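Local coordinates for methionine gamma-lyase (Trichomonas vaginalis, PDB 1E5E), which works as a pyridoxal-phosphate-dependent enzyme of the Cys/Met metabolism family, with four copies of the chain in its assembly, at residues E108-C113 with V129-T134; L95-A100 with T148-F153; S65-K70 with W251-G256; A79-S84 with G220-K225; M272-Y277 with E383-F388. All coordinates share one frame; numbering follows the deposited sequence.

Contact 1 of 5, residues E108-C113 with V129-T134. With PPJ (N-(hydroxy{3-hydroxy-2-methyl-5-[(phosphonooxy)methyl]pyridin-4-yl}methyl)norvaline), chain C.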
# COMPACT_ATOMS: atom_id res chain seq x y z
N GLU A 108 25.04 23.05 19.91
CA GLU A 108 25.36 21.80 20.59
C GLU A 108 24.13 21.05 21.02
O GLU A 108 24.29 19.88 21.38
CB GLU A 108 26.19 22.12 21.86
CG GLU A 108 25.44 22.97 22.87
CD GLU A 108 26.23 23.31 24.14
OE1 GLU A 108 26.96 22.49 24.75
OE2 GLU A 108 26.01 24.42 24.64
N CYS A 109 22.95 21.69 21.13
CA CYS A 109 21.81 20.87 21.55
C CYS A 109 21.02 20.44 20.32
O CYS A 109 20.15 21.21 19.87
CB CYS A 109 20.88 21.56 22.54
SG CYS A 109 19.63 20.44 23.24
N LEU A 110 21.28 19.25 19.83
CA LEU A 110 20.62 18.70 18.66
C LEU A 110 20.07 17.30 19.00
O LEU A 110 20.43 16.61 19.98
CB LEU A 110 21.65 18.43 17.56
CG LEU A 110 22.61 19.50 17.09
CD1 LEU A 110 23.57 18.99 16.03
CD2 LEU A 110 21.80 20.69 16.55
N TYR A 111 19.24 16.91 18.06
CA TYR A 111 18.83 15.49 18.07
C TYR A 111 20.08 14.62 18.17
O TYR A 111 21.04 14.83 17.44
CB TYR A 111 18.07 15.20 16.78
CG TYR A 111 17.69 13.75 16.64
CD1 TYR A 111 17.10 13.06 17.71
CD2 TYR A 111 17.92 13.08 15.46
CE1 TYR A 111 16.75 11.74 17.58
CE2 TYR A 111 17.56 11.75 15.30
CZ TYR A 111 16.98 11.09 16.36
OH TYR A 111 16.61 9.77 16.17
N GLY A 112 20.05 13.57 18.96
CA GLY A 112 21.21 12.71 19.09
C GLY A 112 21.90 12.26 17.80
O GLY A 112 23.13 12.43 17.68
N CYS A 113 21.16 11.72 16.83
CA CYS A 113 21.79 11.23 15.60
C CYS A 113 22.38 12.34 14.78
O CYS A 113 23.42 12.11 14.16
CB CYS A 113 20.83 10.30 14.79
SG CYS A 113 19.77 9.22 15.80
N VAL A 129 34.15 20.95 12.59
CA VAL A 129 32.88 21.17 13.30
C VAL A 129 33.08 21.75 14.70
O VAL A 129 33.77 21.13 15.51
CB VAL A 129 32.15 19.81 13.53
CG1 VAL A 129 30.86 19.94 14.32
CG2 VAL A 129 31.82 19.10 12.22
N ASP A 130 32.38 22.82 15.06
CA ASP A 130 32.33 23.30 16.43
C ASP A 130 30.87 23.28 16.89
O ASP A 130 29.99 23.75 16.18
CB ASP A 130 32.82 24.76 16.56
CG ASP A 130 34.32 24.84 16.28
OD1 ASP A 130 35.00 24.14 17.03
OD2 ASP A 130 34.78 25.44 15.29
N PHE A 131 30.65 22.84 18.11
CA PHE A 131 29.35 22.81 18.73
C PHE A 131 29.31 23.98 19.72
O PHE A 131 30.19 24.03 20.59
CB PHE A 131 29.14 21.50 19.47
CG PHE A 131 29.01 20.28 18.59
CD1 PHE A 131 27.85 20.08 17.84
CD2 PHE A 131 30.00 19.32 18.56
CE1 PHE A 131 27.70 18.93 17.07
CE2 PHE A 131 29.87 18.16 17.80
CZ PHE A 131 28.71 17.99 17.05
N ILE A 132 28.46 24.96 19.49
CA ILE A 132 28.37 26.11 20.39
C ILE A 132 26.95 26.32 20.88
O ILE A 132 26.07 25.57 20.46
CB ILE A 132 28.80 27.38 19.64
CG1 ILE A 132 27.87 27.66 18.46
CG2 ILE A 132 30.25 27.29 19.18
CD1 ILE A 132 28.05 29.04 17.84
N ASN A 133 26.72 27.29 21.76
CA ASN A 133 25.37 27.63 22.19
C ASN A 133 24.97 28.80 21.29
O ASN A 133 25.32 29.97 21.54
CB ASN A 133 25.20 27.99 23.66
CG ASN A 133 23.75 28.11 24.11
OD1 ASN A 133 22.88 28.25 23.25
ND2 ASN A 133 23.45 28.04 25.41
N THR A 134 24.21 28.51 20.21
CA THR A 134 23.88 29.61 19.29
C THR A 134 22.82 30.51 19.93
O THR A 134 22.60 31.60 19.43
CB THR A 134 23.35 29.14 17.93
OG1 THR A 134 22.11 28.44 18.22
CG2 THR A 134 24.34 28.22 17.24
N1 PPJ C . 15.56 15.98 13.18
C2 PPJ C . 14.89 16.00 14.35
C6 PPJ C . 15.97 14.80 12.63
C2A PPJ C . 14.80 17.10 15.22
C3 PPJ C . 14.48 14.75 14.85
O3 PPJ C . 13.96 14.78 16.05
C4 PPJ C . 14.71 13.54 14.18
C4A PPJ C . 14.26 12.33 14.79
C5 PPJ C . 15.54 13.53 13.06
N PPJ C . 14.07 12.18 16.11
C5A PPJ C . 15.71 12.40 12.19
OP4 PPJ C . 14.63 12.23 11.50
P PPJ C . 14.41 10.71 11.08
OP1 PPJ C . 13.10 10.74 10.16
OP2 PPJ C . 14.20 9.85 12.36
OP3 PPJ C . 15.64 10.14 10.24
CA PPJ C . 13.56 11.07 16.71
CB PPJ C . 14.00 9.72 16.34
C PPJ C . 13.41 11.20 18.12
CG PPJ C . 15.36 9.21 16.63
CD PPJ C . 15.30 8.35 17.80
O PPJ C . 13.83 12.28 18.67
OXT PPJ C . 12.49 10.54 18.77

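Contact 2 of 5, residues L95-A100 with T148-F153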
# COMPACT_ATOMS: atom_id res chain seq x y z
N LEU A 95 26.02 17.08 2.99
CA LEU A 95 27.07 16.43 2.18
C LEU A 95 27.16 17.02 0.78
O LEU A 95 28.19 16.86 0.11
CB LEU A 95 26.93 14.93 2.18
CG LEU A 95 27.08 14.25 3.55
CD1 LEU A 95 26.75 12.77 3.41
CD2 LEU A 95 28.50 14.44 4.13
N THR A 96 26.13 17.73 0.33
CA THR A 96 26.18 18.42 -0.94
C THR A 96 26.99 19.72 -0.80
O THR A 96 27.79 20.06 -1.67
CB THR A 96 24.78 18.84 -1.43
OG1 THR A 96 24.01 17.64 -1.63
CG2 THR A 96 24.77 19.62 -2.72
N ILE A 97 26.69 20.44 0.27
CA ILE A 97 27.35 21.73 0.50
C ILE A 97 28.84 21.56 0.79
O ILE A 97 29.67 22.20 0.14
CB ILE A 97 26.66 22.52 1.62
CG1 ILE A 97 25.21 22.85 1.23
CG2 ILE A 97 27.38 23.82 1.94
CD1 ILE A 97 24.34 23.16 2.44
N LEU A 98 29.15 20.85 1.86
CA LEU A 98 30.53 20.71 2.31
C LEU A 98 31.44 19.78 1.54
O LEU A 98 31.11 18.77 0.92
CB LEU A 98 30.50 20.22 3.76
CG LEU A 98 29.56 21.04 4.66
CD1 LEU A 98 29.25 20.25 5.93
CD2 LEU A 98 30.21 22.38 4.97
N LYS A 99 32.73 20.02 1.74
CA LYS A 99 33.83 19.24 1.20
C LYS A 99 34.96 19.24 2.22
O LYS A 99 34.95 20.09 3.12
CB LYS A 99 34.30 19.84 -0.13
CG LYS A 99 34.85 21.26 0.02
CD LYS A 99 35.52 21.69 -1.28
CE LYS A 99 35.53 23.19 -1.49
NZ LYS A 99 35.94 24.01 -0.31
N ALA A 100 35.82 18.25 2.22
CA ALA A 100 36.96 18.15 3.10
C ALA A 100 37.65 19.51 3.19
O ALA A 100 37.84 20.21 2.21
CB ALA A 100 37.97 17.06 2.71
N THR A 148 34.13 28.74 6.98
CA THR A 148 32.82 28.41 7.56
C THR A 148 31.78 28.40 6.44
O THR A 148 31.57 29.43 5.80
CB THR A 148 32.42 29.40 8.69
OG1 THR A 148 33.27 29.12 9.80
CG2 THR A 148 30.96 29.18 9.11
N LYS A 149 31.14 27.28 6.20
CA LYS A 149 30.08 27.21 5.17
C LYS A 149 28.64 27.16 5.69
O LYS A 149 27.66 27.41 4.96
CB LYS A 149 30.31 25.88 4.42
CG LYS A 149 31.69 25.86 3.76
CD LYS A 149 31.78 27.00 2.72
CE LYS A 149 33.20 26.83 2.10
NZ LYS A 149 33.57 28.06 1.37
N ILE A 150 28.47 26.55 6.85
CA ILE A 150 27.18 26.30 7.44
C ILE A 150 27.07 26.66 8.93
O ILE A 150 27.98 26.43 9.74
CB ILE A 150 26.81 24.80 7.34
CG1 ILE A 150 26.66 24.37 5.87
CG2 ILE A 150 25.51 24.48 8.08
CD1 ILE A 150 26.62 22.87 5.68
N VAL A 151 25.94 27.29 9.26
CA VAL A 151 25.58 27.46 10.66
C VAL A 151 24.25 26.67 10.81
O VAL A 151 23.30 26.98 10.09
CB VAL A 151 25.43 28.91 11.06
CG1 VAL A 151 24.86 28.98 12.47
CG2 VAL A 151 26.79 29.62 11.00
N TYR A 152 24.17 25.74 11.74
CA TYR A 152 23.05 24.82 11.84
C TYR A 152 22.48 24.80 13.26
O TYR A 152 23.28 24.80 14.20
CB TYR A 152 23.57 23.38 11.51
CG TYR A 152 22.53 22.29 11.48
CD1 TYR A 152 22.13 21.66 12.66
CD2 TYR A 152 21.93 21.87 10.30
CE1 TYR A 152 21.18 20.65 12.66
CE2 TYR A 152 20.98 20.86 10.26
CZ TYR A 152 20.60 20.28 11.44
OH TYR A 152 19.67 19.26 11.42
N PHE A 153 21.15 24.79 13.41
CA PHE A 153 20.53 24.74 14.71
C PHE A 153 19.12 24.14 14.65
O PHE A 153 18.53 24.01 13.56
CB PHE A 153 20.41 26.15 15.34
CG PHE A 153 19.69 27.12 14.48
CD1 PHE A 153 18.29 27.22 14.52
CD2 PHE A 153 20.35 28.04 13.72
CE1 PHE A 153 17.61 28.07 13.69
CE2 PHE A 153 19.68 28.95 12.93
CZ PHE A 153 18.30 28.98 12.92

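Contact 3 of 5, residues S65-K70 with W251-G256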
# COMPACT_ATOMS: atom_id res chain seq x y z
N SER A 65 6.80 14.77 -6.22
CA SER A 65 6.71 16.15 -6.54
C SER A 65 5.44 16.75 -5.94
O SER A 65 5.52 17.90 -5.53
CB SER A 65 6.62 16.47 -8.05
OG SER A 65 7.79 15.91 -8.61
N ASN A 66 4.33 16.03 -5.97
CA ASN A 66 3.12 16.59 -5.36
C ASN A 66 3.39 16.98 -3.91
O ASN A 66 3.13 18.10 -3.48
CB ASN A 66 1.95 15.61 -5.50
CG ASN A 66 0.68 16.18 -4.89
OD1 ASN A 66 0.47 17.39 -4.74
ND2 ASN A 66 -0.21 15.28 -4.52
N LEU A 67 3.85 16.06 -3.07
CA LEU A 67 4.19 16.39 -1.68
C LEU A 67 5.19 17.56 -1.60
O LEU A 67 5.06 18.45 -0.79
CB LEU A 67 4.93 15.19 -1.07
CG LEU A 67 5.46 15.40 0.36
CD1 LEU A 67 4.24 15.78 1.23
CD2 LEU A 67 6.17 14.13 0.84
N GLU A 68 6.26 17.53 -2.39
CA GLU A 68 7.28 18.57 -2.40
C GLU A 68 6.76 19.97 -2.63
O GLU A 68 7.11 20.92 -1.87
CB GLU A 68 8.40 18.19 -3.37
CG GLU A 68 9.23 16.97 -2.91
CD GLU A 68 10.18 16.53 -4.02
OE1 GLU A 68 9.95 16.91 -5.21
OE2 GLU A 68 11.22 15.85 -3.75
N GLY A 69 5.87 20.16 -3.59
CA GLY A 69 5.31 21.48 -3.94
C GLY A 69 4.39 21.94 -2.83
O GLY A 69 4.34 23.13 -2.45
N LYS A 70 3.69 20.98 -2.23
CA LYS A 70 2.81 21.35 -1.09
C LYS A 70 3.65 21.86 0.07
O LYS A 70 3.39 22.98 0.59
CB LYS A 70 1.91 20.20 -0.72
CG LYS A 70 0.70 19.98 -1.63
CD LYS A 70 -0.04 18.70 -1.29
CE LYS A 70 -1.42 18.63 -1.98
NZ LYS A 70 -1.27 18.76 -3.46
N TRP A 251 2.90 9.49 -0.75
CA TRP A 251 1.45 9.63 -0.82
C TRP A 251 0.81 9.61 0.57
O TRP A 251 -0.13 10.37 0.80
CB TRP A 251 0.89 8.46 -1.66
CG TRP A 251 -0.59 8.45 -1.92
CD1 TRP A 251 -1.20 8.99 -3.02
CD2 TRP A 251 -1.62 7.80 -1.16
NE1 TRP A 251 -2.55 8.71 -2.96
CE2 TRP A 251 -2.83 7.96 -1.86
CE3 TRP A 251 -1.62 7.05 0.01
CZ2 TRP A 251 -4.05 7.49 -1.39
CZ3 TRP A 251 -2.82 6.53 0.50
CH2 TRP A 251 -4.01 6.76 -0.21
N LEU A 252 1.28 8.76 1.49
CA LEU A 252 0.80 8.70 2.85
C LEU A 252 1.08 9.99 3.62
O LEU A 252 0.26 10.47 4.45
CB LEU A 252 1.38 7.49 3.61
CG LEU A 252 0.88 6.09 3.34
CD1 LEU A 252 1.67 5.06 4.20
CD2 LEU A 252 -0.61 5.92 3.72
N ILE A 253 2.19 10.64 3.36
CA ILE A 253 2.60 11.90 3.98
C ILE A 253 1.65 12.99 3.49
O ILE A 253 1.10 13.72 4.32
CB ILE A 253 4.06 12.31 3.72
CG1 ILE A 253 5.02 11.25 4.33
CG2 ILE A 253 4.34 13.71 4.35
CD1 ILE A 253 6.46 11.45 3.82
N THR A 254 1.40 13.00 2.18
CA THR A 254 0.42 13.95 1.64
C THR A 254 -0.93 13.77 2.32
O THR A 254 -1.61 14.76 2.66
CB THR A 254 0.31 13.85 0.11
OG1 THR A 254 1.59 14.25 -0.42
CG2 THR A 254 -0.73 14.80 -0.53
N ARG A 255 -1.37 12.53 2.50
CA ARG A 255 -2.62 12.26 3.20
C ARG A 255 -2.60 12.84 4.62
O ARG A 255 -3.57 13.49 5.06
CB ARG A 255 -2.90 10.76 3.25
CG ARG A 255 -4.25 10.34 3.83
CD ARG A 255 -4.30 8.84 4.06
NE ARG A 255 -5.58 8.20 3.86
CZ ARG A 255 -6.28 7.63 4.84
NH1 ARG A 255 -5.85 7.67 6.11
NH2 ARG A 255 -7.41 6.98 4.61
N GLY A 256 -1.52 12.53 5.34
CA GLY A 256 -1.30 12.98 6.71
C GLY A 256 -1.23 14.52 6.79
O GLY A 256 -1.79 15.13 7.71

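Contact 4 of 5, residues A79-S84 with G220-K225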
# COMPACT_ATOMS: atom_id res chain seq x y z
N ALA A 79 11.59 25.65 -3.45
CA ALA A 79 11.59 24.24 -3.80
C ALA A 79 11.62 23.40 -2.53
O ALA A 79 11.88 23.93 -1.44
CB ALA A 79 12.78 23.93 -4.71
N CYS A 80 11.47 22.12 -2.72
CA CYS A 80 11.53 21.13 -1.65
C CYS A 80 11.93 19.80 -2.27
O CYS A 80 11.54 19.40 -3.36
CB CYS A 80 10.15 21.06 -0.94
SG CYS A 80 10.03 19.64 0.19
N VAL A 81 12.77 19.05 -1.59
CA VAL A 81 13.26 17.73 -1.94
C VAL A 81 12.85 16.78 -0.80
O VAL A 81 13.13 17.11 0.35
CB VAL A 81 14.78 17.75 -2.07
CG1 VAL A 81 15.37 16.36 -2.31
CG2 VAL A 81 15.23 18.70 -3.19
N ALA A 82 12.14 15.72 -1.10
CA ALA A 82 11.75 14.75 -0.08
C ALA A 82 12.75 13.64 0.02
O ALA A 82 13.43 13.40 -0.98
CB ALA A 82 10.37 14.09 -0.36
N THR A 83 12.92 13.01 1.16
CA THR A 83 13.89 11.95 1.31
C THR A 83 13.24 10.83 2.15
O THR A 83 12.10 10.96 2.61
CB THR A 83 15.19 12.36 2.04
OG1 THR A 83 14.80 12.67 3.37
CG2 THR A 83 15.89 13.55 1.40
N SER A 84 14.01 9.73 2.26
CA SER A 84 13.48 8.60 2.99
C SER A 84 13.79 8.63 4.48
O SER A 84 13.50 7.64 5.15
CB SER A 84 13.83 7.25 2.31
OG SER A 84 15.18 6.92 2.51
N GLY A 220 11.99 12.40 5.23
CA GLY A 220 12.58 13.72 5.48
C GLY A 220 12.21 14.70 4.36
O GLY A 220 11.75 14.33 3.27
N LEU A 221 12.36 16.00 4.66
CA LEU A 221 12.18 17.07 3.69
C LEU A 221 13.24 18.14 3.80
O LEU A 221 13.76 18.47 4.86
CB LEU A 221 10.81 17.77 3.88
CG LEU A 221 9.58 16.85 3.80
CD1 LEU A 221 8.45 17.32 4.70
CD2 LEU A 221 9.10 16.64 2.36
N ILE A 222 13.60 18.73 2.66
CA ILE A 222 14.57 19.76 2.52
C ILE A 222 13.91 20.92 1.78
O ILE A 222 13.25 20.57 0.79
CB ILE A 222 15.79 19.32 1.69
CG1 ILE A 222 16.44 18.07 2.27
CG2 ILE A 222 16.77 20.50 1.61
CD1 ILE A 222 17.40 17.39 1.31
N CYS A 223 13.92 22.13 2.34
CA CYS A 223 13.18 23.21 1.68
C CYS A 223 14.11 24.42 1.48
O CYS A 223 14.83 24.76 2.45
CB CYS A 223 12.03 23.70 2.56
SG CYS A 223 10.94 22.38 3.13
N GLY A 224 14.08 25.04 0.32
CA GLY A 224 15.00 26.17 0.13
C GLY A 224 14.94 26.62 -1.34
O GLY A 224 13.96 26.38 -2.04
N LYS A 225 15.97 27.31 -1.77
CA LYS A 225 16.09 27.85 -3.11
C LYS A 225 16.19 26.72 -4.13
O LYS A 225 16.91 25.77 -3.90
CB LYS A 225 17.37 28.69 -3.28
CG LYS A 225 17.48 29.90 -2.37
CD LYS A 225 16.47 30.97 -2.77
CE LYS A 225 16.63 32.15 -1.79
NZ LYS A 225 15.53 33.13 -2.09

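Contact 5 of 5, residues M272-Y277 with E383-F388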
# COMPACT_ATOMS: atom_id res chain seq x y z
N MET A 272 -0.58 22.91 26.08
CA MET A 272 -0.64 23.99 27.07
C MET A 272 -1.31 23.44 28.34
O MET A 272 -0.77 23.68 29.43
CB MET A 272 -1.35 25.23 26.56
CG MET A 272 -1.39 26.39 27.55
SD MET A 272 0.24 26.98 28.08
CE MET A 272 0.74 28.03 26.74
N LYS A 273 -2.41 22.68 28.24
CA LYS A 273 -3.06 22.20 29.46
C LYS A 273 -2.18 21.22 30.22
O LYS A 273 -2.06 21.32 31.45
CB LYS A 273 -4.41 21.51 29.19
CG LYS A 273 -5.43 22.48 28.62
CD LYS A 273 -6.62 21.79 27.98
CE LYS A 273 -7.62 22.85 27.48
NZ LYS A 273 -8.69 22.11 26.75
N VAL A 274 -1.54 20.32 29.48
CA VAL A 274 -0.71 19.32 30.11
C VAL A 274 0.53 19.95 30.74
O VAL A 274 0.89 19.56 31.87
CB VAL A 274 -0.30 18.19 29.15
CG1 VAL A 274 0.70 17.27 29.80
CG2 VAL A 274 -1.56 17.42 28.70
N ALA A 275 1.11 20.93 30.07
CA ALA A 275 2.32 21.53 30.62
C ALA A 275 1.97 22.26 31.92
O ALA A 275 2.73 22.13 32.86
CB ALA A 275 2.98 22.49 29.63
N GLU A 276 0.88 23.00 31.95
CA GLU A 276 0.43 23.71 33.14
C GLU A 276 0.20 22.75 34.30
O GLU A 276 0.63 23.03 35.41
CB GLU A 276 -0.87 24.49 32.90
CG GLU A 276 -0.67 25.69 32.00
CD GLU A 276 -1.75 26.69 31.71
OE1 GLU A 276 -2.85 26.72 32.29
OE2 GLU A 276 -1.55 27.60 30.86
N TYR A 277 -0.38 21.57 34.03
CA TYR A 277 -0.58 20.60 35.09
C TYR A 277 0.74 20.08 35.62
O TYR A 277 0.91 19.94 36.83
CB TYR A 277 -1.45 19.41 34.56
CG TYR A 277 -1.51 18.35 35.66
CD1 TYR A 277 -2.36 18.53 36.73
CD2 TYR A 277 -0.74 17.21 35.60
CE1 TYR A 277 -2.42 17.60 37.75
CE2 TYR A 277 -0.79 16.25 36.59
CZ TYR A 277 -1.63 16.48 37.66
OH TYR A 277 -1.69 15.58 38.67
N GLU A 383 -8.16 13.18 30.17
CA GLU A 383 -7.59 11.84 30.29
C GLU A 383 -6.07 11.88 30.30
O GLU A 383 -5.48 11.09 31.06
CB GLU A 383 -8.14 10.87 29.24
CG GLU A 383 -9.56 10.43 29.62
CD GLU A 383 -10.28 9.81 28.43
OE1 GLU A 383 -10.08 10.25 27.27
OE2 GLU A 383 -11.14 8.93 28.65
N LEU A 384 -5.41 12.71 29.51
CA LEU A 384 -3.95 12.78 29.56
C LEU A 384 -3.49 13.22 30.96
O LEU A 384 -2.55 12.70 31.54
CB LEU A 384 -3.43 13.79 28.51
CG LEU A 384 -3.62 13.35 27.05
CD1 LEU A 384 -3.32 14.50 26.09
CD2 LEU A 384 -2.72 12.15 26.74
N ILE A 385 -4.05 14.28 31.50
CA ILE A 385 -3.66 14.80 32.81
C ILE A 385 -3.95 13.73 33.86
O ILE A 385 -3.04 13.50 34.66
CB ILE A 385 -4.44 16.07 33.17
CG1 ILE A 385 -3.90 17.24 32.32
CG2 ILE A 385 -4.36 16.34 34.67
CD1 ILE A 385 -4.80 18.47 32.29
N ALA A 386 -5.09 13.04 33.78
CA ALA A 386 -5.32 11.94 34.72
C ALA A 386 -4.28 10.83 34.61
O ALA A 386 -3.99 10.19 35.64
CB ALA A 386 -6.73 11.34 34.60
N ASP A 387 -3.70 10.57 33.42
CA ASP A 387 -2.68 9.52 33.36
C ASP A 387 -1.43 10.01 34.10
O ASP A 387 -0.72 9.23 34.77
CB ASP A 387 -2.37 9.19 31.89
CG ASP A 387 -1.59 7.93 31.68
OD1 ASP A 387 -1.65 7.02 32.55
OD2 ASP A 387 -0.88 7.82 30.65
N PHE A 388 -1.10 11.31 33.91
CA PHE A 388 0.06 11.79 34.68
C PHE A 388 -0.24 11.84 36.18
O PHE A 388 0.63 11.48 36.99
CB PHE A 388 0.53 13.14 34.21
CG PHE A 388 1.37 13.12 32.97
CD1 PHE A 388 2.64 12.58 32.99
CD2 PHE A 388 0.90 13.67 31.79
CE1 PHE A 388 3.44 12.59 31.87
CE2 PHE A 388 1.71 13.68 30.68
CZ PHE A 388 2.98 13.14 30.70

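Contact 1 of 5, residues E108-C113 with V129-T134
E108 meets F131 and N133 with different parts of its side chain. Its CB lies 3.8 Å from F131 CB. The first torsion, chi1 62°, sets CG between the backbone N and the carbonyl carbon, and the chain, extended beyond CG, crosses N133 at a slant, with OE2 3.8 Å from N133 CB. Carboxylate and amide are turned 67° apart; N133 OD1 is held by K162 NZ and A135 N. The F131 ring takes L110 CD1 at its edge, 4.3 Å from F131 CE1, and stacks with H115. E108 N donates to I132 O at 2.8 Å, so the chain leaving strand 103-107 stays tied to strand 128-132, the other strand of this beta-alpha-beta unit, before it turns into helix 112-124. Y111, N-cap of that helix, points into the ligand pocket. PPJ N sits 3.0 Å above one face of the Y111 ring and C113 N over the opposite face, both toward the rim. Y111 OH is covalently joined to PPJ CG at 1.4 Å. That link, the ring over PPJ and a hydrogen bond to R58 of the second subunit fix the tyrosine in position and rotation in this model; the strand side relies on one backbone bond and apolar packing.

Contact 2 of 5, residues L95-A100 with T148-F153
I150 reaches off strand 148-154 into the angle between I97 and L98, where helix 86-97 gives way to loop. Starting at CB, the chain turns so that CG1 stands beside the backbone N and anti to the carbonyl carbon (chi1 -64°). That sends CG1 toward the helix end, where it comes 4.0 Å from I97 CG2 and also grazes L98 CD2. One bond further, CD1 is the point of densest packing: it lies 3.6 Å from L98 CG, and both L98 methyls approach it about as closely, so the leucine fork straddles the isoleucine tip. From the last turn of the helix, I97 CG2 comes to 3.9 Å of I150 CD1, with I97 CD1 only slightly farther off. L98 CD2 also reaches the preceding strand residue, 3.5 Å from K149 CB, as the two side chains slide past each other in opposite directions. K149 then bends at chi2 (-62°) and carries its amine away from the apolar patch. Its NZ stays 5.0 Å from K99 NZ; these like charges would probably repel, but K99 NZ has a salt bridge to D102 that should ease this. No hydrogen bond crosses between the segments. Strand 148-154 runs between strands 103-107 and 180-184 of the large sheet, with the end of helix 86-97 packed against it; I97 also touches L228 of helix 226-241, while K124 of the second subunit hydrogen-bonds the carbonyls of L95 and L98.

Contact 3 of 5, residues S65-K70 with W251-G256
L67 fills the tight part of this helix pair, lying against both I253 and T254. With CG anti to the backbone N (chi1 175°), its fork is aimed at helix 247-257: CD1 lies 3.7 Å from I253 CG2, and CD2 rests against CB, CG2 and CD1 of the same isoleucine. Alongside, T254 OG1 settles onto the leucine, 3.5 Å from L67 CB and equally near L67 CD1. A hydroxyl pressed against hydrocarbon needs a polar partner elsewhere, and T254 OG1 has a weak hydrogen bond to A250 O, one turn back in its own helix. The other branch of T254 belongs to the looser side of the contact. Its CG2 is 4.0 Å from K70 CD and 4.1 Å from N66 ND2, both side chains passing it at about a right angle. N66 and K70 are joined within their own helix: K70 NZ donates to N66 OD1 at 2.6 Å, in the carbonyl plane and on a lone pair, and has a second bond to A15 O. This holds the amine at the asparagine oxygen, while the lysine's aliphatic stem borders the partly exposed T254. The axes of segments 65-70 and 251-256 pass 9.3 Å apart at 37°, near enough for direct side-chain packing. R255 points elsewhere, to a salt bridge with D216 of the third subunit. Helix 62-75 in turn lies against the seven-stranded sheet, so the pair continues the helical cover on that side of the large domain of a fold type I PLP-dependent enzyme.

Contact 4 of 5, residues A79-S84 with G220-K225
A79, V81 and T83 pair with G224, I222 and G220 as the hydrogen-bonded positions of an antiparallel strand pair. It forms one border of the seven-stranded sheet found in fold type I PLP enzymes, in which 220-224 is the one strand running against the rest. Six backbone bonds join the two strands, among them V81 N to I222 O at 2.9 Å and T83 N to G220 O at 2.8 Å. C80 with C223 and A82 with L221 are the non-hydrogen-bonded pairs. On their face, L221 CD2 spans toward the edge strand, 3.8 Å from C80 SG and 3.9 Å from A82 CB, while the cysteine sulfurs pack without a disulfide, C80 SG lying 4.1 Å from C223 SG. The opposite face carries V81, T83 and I222; V81 CB rests 4.2 Å from I222 CB. Outside this shell, I71 and V64 of helix 62-75 cover the cysteine face, and helices 86-97 and 226-241 cover the other. A82 N, on the outer side of the border strand, is hydrogen-bonded to E68 OE2, which R233 holds by a salt bridge. Just past the strand, S84 OG is hydrogen-bonded to S84 OG of the second subunit. The T83 side chain is held in its rotation by its hydroxyl: with chi1 66°, OG1 is hydrogen-bonded to S85 O and packs 3.2 Å from G220 CA.

Contact 5 of 5, residues M272-Y277 with E383-F388
Helices 272-277 and 383-388 run in nearly the same direction, their axes 9.8 Å apart at 26°, with V274 and I385 the closest residues along the backbones. Y277 and I385 make the most pointed contact. I385 CG2 stands over the centre of the tyrosine ring, 3.6 Å from the Y277 ring centroid and 11° off its normal, a CH-pi interaction in which a single methyl faces the whole ring. Y277 presents that face because its CG lies anti to the backbone N (chi1 174°), swinging the ring across toward the second helix. The other isoleucine branch lies on the same side of the ring, displaced toward its root, CG1 4.0 Å from Y277 CB and CD1 against K273 O. These are helices of the C-terminal domain, and they pack on its five-stranded sheet: V274 and F388 both touch L374 of strand 371-375, and V274 also reaches I312. Between the helices V274 divides its methyls, CG1 lying 3.8 Å from F388 CE2 and CG2 4.1 Å from L384 CB, the valine crossing each partner at about a right angle. Away from the interface, D387 accepts backbone N-H groups of K331, L332 and I333, and E383 hydrogen-bonds T7 and T10 of the third subunit.

Overall arrangement
Contacts 1, 2 and 4 all reach the seven-stranded sheet: contact 4 at one border, contact 1 at the other, their centres about 22 Å apart, and contact 2 between. Contacts 1 and 2 touch directly, L110 CD2 lying 3.9 Å from Y152 CE1. Contact 3 covers contact 4 at about 11 Å between centres, where L67 CD2 meets L221 CD2 at 4.1 Å. Contact 5 stands apart in the C-terminal domain, about 30 Å from contact 1 and 41 Å from contact 2 between centres. Contact 1 alone holds a pocket residue, Y111; G220 of contact 4 is about 6 Å from a bound PPJ, and the I253 side chain of contact 3 about 9 Å.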